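Local structure of NADPH-dependent aldehyde reductase YqhD (Escherichia coli, 4QGS) at residues A[206-209]-A[210-214]; A[259-262]-A[263-266]. The protein catalyses the NADPH-dependent reduction of a broad range of short-chain aldehydes, including butanal, propanal, acrolein and malondialdehyde, using one zinc ion per subunit. All blocks are in the same frame, centred on the assembly; numbering follows the deposited sequence.

Contact 1 (A[206-209]-A[210-214]). With ZN (zinc ion), chain B.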
loop_
_atom_site.group_PDB
_atom_site.type_symbol
_atom_site.label_atom_id
_atom_site.label_comp_id
_atom_site.label_asym_id
_atom_site.label_seq_id
_atom_site.Cartn_x
_atom_site.Cartn_y
_atom_site.Cartn_z
ATOM N N ALA A 206 0.311 -6.718 -1.908
ATOM C CA ALA A 206 0.909 -7.195 -0.645
ATOM C C ALA A 206 2.128 -8.098 -0.894
ATOM O O ALA A 206 3.162 -7.978 -0.219
ATOM C CB ALA A 206 -0.135 -7.930 0.193
ATOM N N PHE A 207 2.009 -8.992 -1.867
ATOM C CA PHE A 207 3.070 -9.933 -2.201
ATOM C C PHE A 207 4.311 -9.160 -2.627
ATOM O O PHE A 207 5.432 -9.426 -2.166
ATOM C CB PHE A 207 2.593 -10.882 -3.313
ATOM C CG PHE A 207 3.513 -12.058 -3.575
ATOM C CD1 PHE A 207 3.219 -13.314 -3.061
ATOM C CD2 PHE A 207 4.657 -11.908 -4.357
ATOM C CE1 PHE A 207 4.039 -14.407 -3.323
ATOM C CE2 PHE A 207 5.490 -13.003 -4.614
ATOM C CZ PHE A 207 5.183 -14.246 -4.099
ATOM N N VAL A 208 4.104 -8.168 -3.488
ATOM C CA VAL A 208 5.230 -7.411 -4.017
ATOM C C VAL A 208 5.824 -6.489 -2.960
ATOM O O VAL A 208 7.047 -6.393 -2.869
ATOM C CB VAL A 208 4.816 -6.613 -5.269
ATOM C CG1 VAL A 208 5.979 -5.735 -5.735
ATOM C CG2 VAL A 208 4.400 -7.588 -6.363
ATOM N N HIS A 209 4.995 -5.845 -2.131
ATOM C CA HIS A 209 5.561 -5.043 -1.034
ATOM C C HIS A 209 6.486 -5.898 -0.173
ATOM O O HIS A 209 7.532 -5.420 0.280
ATOM C CB HIS A 209 4.467 -4.407 -0.170
ATOM C CG HIS A 209 3.922 -3.133 -0.738
ATOM N ND1 HIS A 209 4.101 -1.907 -0.134
ATOM C CD2 HIS A 209 3.222 -2.893 -1.877
ATOM C CE1 HIS A 209 3.519 -0.970 -0.864
ATOM N NE2 HIS A 209 2.981 -1.541 -1.926
ATOM N N THR A 210 6.113 -7.159 0.029
ATOM C CA THR A 210 6.931 -8.073 0.823
ATOM C C THR A 210 8.257 -8.365 0.116
ATOM O O THR A 210 9.321 -8.232 0.723
ATOM C CB THR A 210 6.196 -9.376 1.111
ATOM O OG1 THR A 210 4.953 -9.070 1.762
ATOM C CG2 THR A 210 7.057 -10.296 2.035
ATOM N N VAL A 211 8.222 -8.741 -1.164
ATOM C CA VAL A 211 9.496 -9.104 -1.814
ATOM C C VAL A 211 10.376 -7.890 -2.122
ATOM O O VAL A 211 11.579 -8.046 -2.351
ATOM C CB VAL A 211 9.281 -9.911 -3.123
ATOM C CG1 VAL A 211 8.542 -11.220 -2.842
ATOM C CG2 VAL A 211 8.542 -9.069 -4.166
ATOM N N GLU A 212 9.805 -6.687 -2.112
ATOM C CA GLU A 212 10.601 -5.463 -2.263
ATOM C C GLU A 212 11.562 -5.309 -1.090
ATOM O O GLU A 212 12.555 -4.590 -1.188
ATOM C CB GLU A 212 9.718 -4.221 -2.334
ATOM C CG GLU A 212 8.852 -4.117 -3.598
ATOM C CD GLU A 212 9.567 -3.493 -4.797
ATOM O OE1 GLU A 212 10.791 -3.706 -4.983
ATOM O OE2 GLU A 212 8.889 -2.771 -5.557
ATOM N N GLN A 213 11.230 -5.983 0.006
ATOM C CA GLN A 213 11.986 -5.883 1.255
ATOM C C GLN A 213 12.653 -7.195 1.651
ATOM O O GLN A 213 13.214 -7.317 2.753
ATOM C CB GLN A 213 11.059 -5.414 2.375
ATOM C CG GLN A 213 10.360 -4.080 2.083
ATOM C CD GLN A 213 9.300 -3.739 3.120
ATOM O OE1 GLN A 213 9.606 -3.169 4.166
ATOM N NE2 GLN A 213 8.041 -4.060 2.821
ATOM N N TYR A 214 12.614 -8.179 0.763
ATOM C CA TYR A 214 13.100 -9.512 1.105
ATOM C C TYR A 214 13.940 -10.132 -0.016
ATOM O O TYR A 214 14.984 -10.721 0.248
ATOM C CB TYR A 214 11.915 -10.428 1.472
ATOM C CG TYR A 214 12.240 -11.906 1.484
ATOM C CD1 TYR A 214 13.056 -12.457 2.479
ATOM C CD2 TYR A 214 11.743 -12.755 0.499
ATOM C CE1 TYR A 214 13.355 -13.811 2.480
ATOM C CE2 TYR A 214 12.036 -14.111 0.492
ATOM C CZ TYR A 214 12.859 -14.625 1.489
ATOM O OH TYR A 214 13.156 -15.964 1.488
HETATM ZN ZN ZN B . 2.236 -0.961 -3.769
HETATM O O HOH W 1 2.560 1.046 -3.262
HETATM O O HOH W 2 0.481 -0.338 -2.690
#

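Contact 2 (A[259-262]-A[263-266]). Unlike the reference sequence in segment 263-266: Glu263 (reference Leu).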
loop_
_atom_site.group_PDB
_atom_site.type_symbol
_atom_site.label_atom_id
_atom_site.label_comp_id
_atom_site.label_asym_id
_atom_site.label_seq_id
_atom_site.Cartn_x
_atom_site.Cartn_y
_atom_site.Cartn_z
ATOM N N ALA A 259 -1.719 -9.091 4.540
ATOM C CA ALA A 259 -1.513 -7.889 3.750
ATOM C C ALA A 259 -1.140 -6.721 4.653
ATOM O O ALA A 259 -0.309 -5.879 4.307
ATOM C CB ALA A 259 -2.789 -7.572 2.917
ATOM N N THR A 260 -1.737 -6.687 5.838
ATOM C CA THR A 260 -1.419 -5.642 6.789
ATOM C C THR A 260 0.041 -5.730 7.202
ATOM O O THR A 260 0.710 -4.713 7.301
ATOM C CB THR A 260 -2.332 -5.712 8.026
ATOM O OG1 THR A 260 -3.678 -5.458 7.613
ATOM C CG2 THR A 260 -1.931 -4.664 9.045
ATOM N N GLN A 261 0.548 -6.939 7.415
ATOM C CA GLN A 261 1.964 -7.078 7.768
ATOM C C GLN A 261 2.872 -6.715 6.589
ATOM O O GLN A 261 3.934 -6.129 6.782
ATOM C CB GLN A 261 2.251 -8.494 8.271
ATOM C CG GLN A 261 1.505 -8.813 9.561
ATOM C CD GLN A 261 1.919 -7.865 10.684
ATOM O OE1 GLN A 261 3.098 -7.653 10.911
ATOM N NE2 GLN A 261 0.946 -7.279 11.361
ATOM N N ALA A 262 2.442 -7.027 5.368
ATOM C CA ALA A 262 3.238 -6.693 4.181
ATOM C C ALA A 262 3.426 -5.180 4.051
ATOM O O ALA A 262 4.451 -4.707 3.558
ATOM C CB ALA A 262 2.577 -7.265 2.921
ATOM N N GLU A 263 2.453 -4.416 4.533
ATOM C CA GLU A 263 2.513 -2.950 4.489
ATOM C C GLU A 263 3.016 -2.254 5.775
ATOM O O GLU A 263 2.938 -1.039 5.869
ATOM C CB GLU A 263 1.115 -2.424 4.173
ATOM C CG GLU A 263 0.871 -2.043 2.740
ATOM C CD GLU A 263 0.455 -3.223 1.891
ATOM O OE1 GLU A 263 1.114 -3.475 0.858
ATOM O OE2 GLU A 263 -0.537 -3.887 2.248
ATOM N N ASN A 264 3.563 -2.994 6.740
ATOM C CA ASN A 264 3.543 -2.538 8.140
ATOM C C ASN A 264 4.867 -2.070 8.825
ATOM O O ASN A 264 4.844 -1.132 9.610
ATOM C CB ASN A 264 2.894 -3.651 8.961
ATOM C CG ASN A 264 2.577 -3.244 10.398
ATOM O OD1 ASN A 264 3.376 -2.626 11.070
ATOM N ND2 ASN A 264 1.369 -3.559 10.844
ATOM N N GLY A 265 6.008 -2.699 8.562
ATOM C CA GLY A 265 7.274 -2.194 9.095
ATOM C C GLY A 265 8.284 -3.166 9.704
ATOM O O GLY A 265 9.504 -2.984 9.553
ATOM N N LEU A 266 7.790 -4.189 10.394
ATOM C CA LEU A 266 8.661 -5.202 10.976
ATOM C C LEU A 266 9.533 -5.886 9.911
ATOM O O LEU A 266 10.734 -6.053 10.106
ATOM C CB LEU A 266 7.824 -6.236 11.729
ATOM C CG LEU A 266 8.442 -7.153 12.781
ATOM C CD1 LEU A 266 9.404 -6.407 13.681
ATOM C CD2 LEU A 266 7.329 -7.789 13.608
HETATM O O HOH W 3 5.870 -6.007 8.766
#

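Contact 1 (A[206-209]-A[210-214])
The carbonyl oxygen of Ala206 is gripped twice by Thr210: the hydroxyl OG1 donates to Ala206 O over 2.9 Å and the backbone N of Thr210 does so over 3.1 Å, the two arriving from opposite faces of the carbonyl plane. With OG1 beside the Thr210 backbone N (chi1 -56°), the hydroxyl folds back over the preceding turn. Regular i to i+4 bonds follow, from Val211 N to Phe207 O and from Glu212 N to Val208 O. At the next step a side chain takes over. Gln213 N bonds to Thr210 O, and His209 O instead accepts from Gln213 NE2 at 2.9 Å, almost perfectly straight at 177°; the acceptor lies in the plane of the glutamine amide, but the donor sits well above the carbonyl plane. An alanine here would lack the amide, and His209 O would probably be left without the bond that ties the end of the helix to the residues beyond it. This turn carries part of the catalytic metal site of the iron-containing alcohol dehydrogenase family, here occupied by zinc: His209 NE2 binds the zinc ion at 2.1 Å, Asp205, His278 and His292 supply the other protein ligands, and two waters also coordinate the metal. Glu212 lies beside Val208, its CG 3.9 Å from Val208 CG1, and its chain bends so that OE2 accepts from His278 ND1 while OE1 takes the backbone N of Trp275. The carboxylate is thus a second-shell group that probably orients His278 and polarises its ring. Nearby, Val211 CG1 meets Phe207 CE2 at 4.0 Å, obliquely to the ring, which also packs against Phe344 and Leu232.

Contact 2 (A[259-262]-A[263-266])
Asn264 carries its CG trans to the backbone N (chi1 -170°), which swings its amide back beside the last turn of the helix, where Thr260 and Gln261 lie; Glu263, with an unusual chi1 of -99° and a bend at chi2, folds its carboxylate back so that OE2 lies near Ala259 O. The chain leaves helical geometry at Glu263, yet Glu263 N still donates to Ala259 O over 3.1 Å, with a weaker second bond to Thr260 O. Asn264 N then bonds to Gln261 O at 3.2 Å, approaching from well above the carbonyl plane. Asn264 CB presses closely on Thr260 O, 2.9 Å away. The amides of Asn264 and Gln261 run alongside each other with their planes 28° apart; ND2 and NE2 are 3.8 Å from one another, a packing contact between two donors. In Glu263, a leucine in the reference sequence, OE2 is 2.9 Å from Ala259 O, but both are acceptors and form no hydrogen bond. The same side chain rests against the ring of His209, close to the catalytic zinc. A water links the helix end to the loop, donating to Gln261 O at 2.8 Å and accepting a weak bond from Gly265 N. At Gly265 the positive phi would force any CB up against Asn264 O, which fits the glycine found here. This C-terminal end of helix 249-262 packs against two others: Ala259 and Ala262 rest on Ala206 of helix 196-211, while Gln261 and Ala262 touch Ile231 of helix 222-244.

In the fold
The two contacts lie side by side in the C-terminal family region of the chain, about 9 Å between centres, with contact 1 complete before contact 2 begins. Contact 1 spans the last turns of helix 196-211 and the residues after it; contact 2 is the end of helix 249-262 and the start of the loop leading to helix 276-288. Ala262 joins them, its CB lying 3.2 Å from Thr210 OG1 and 3.3 Å from Ala206 O. Glu263 OE1 comes within 3.2 Å of His209 CG. Contact 1 thus supplies a zinc ligand, and contact 2 brings Glu263, the first residue after its helix, to about 5 Å (side chain to zinc) from the metal.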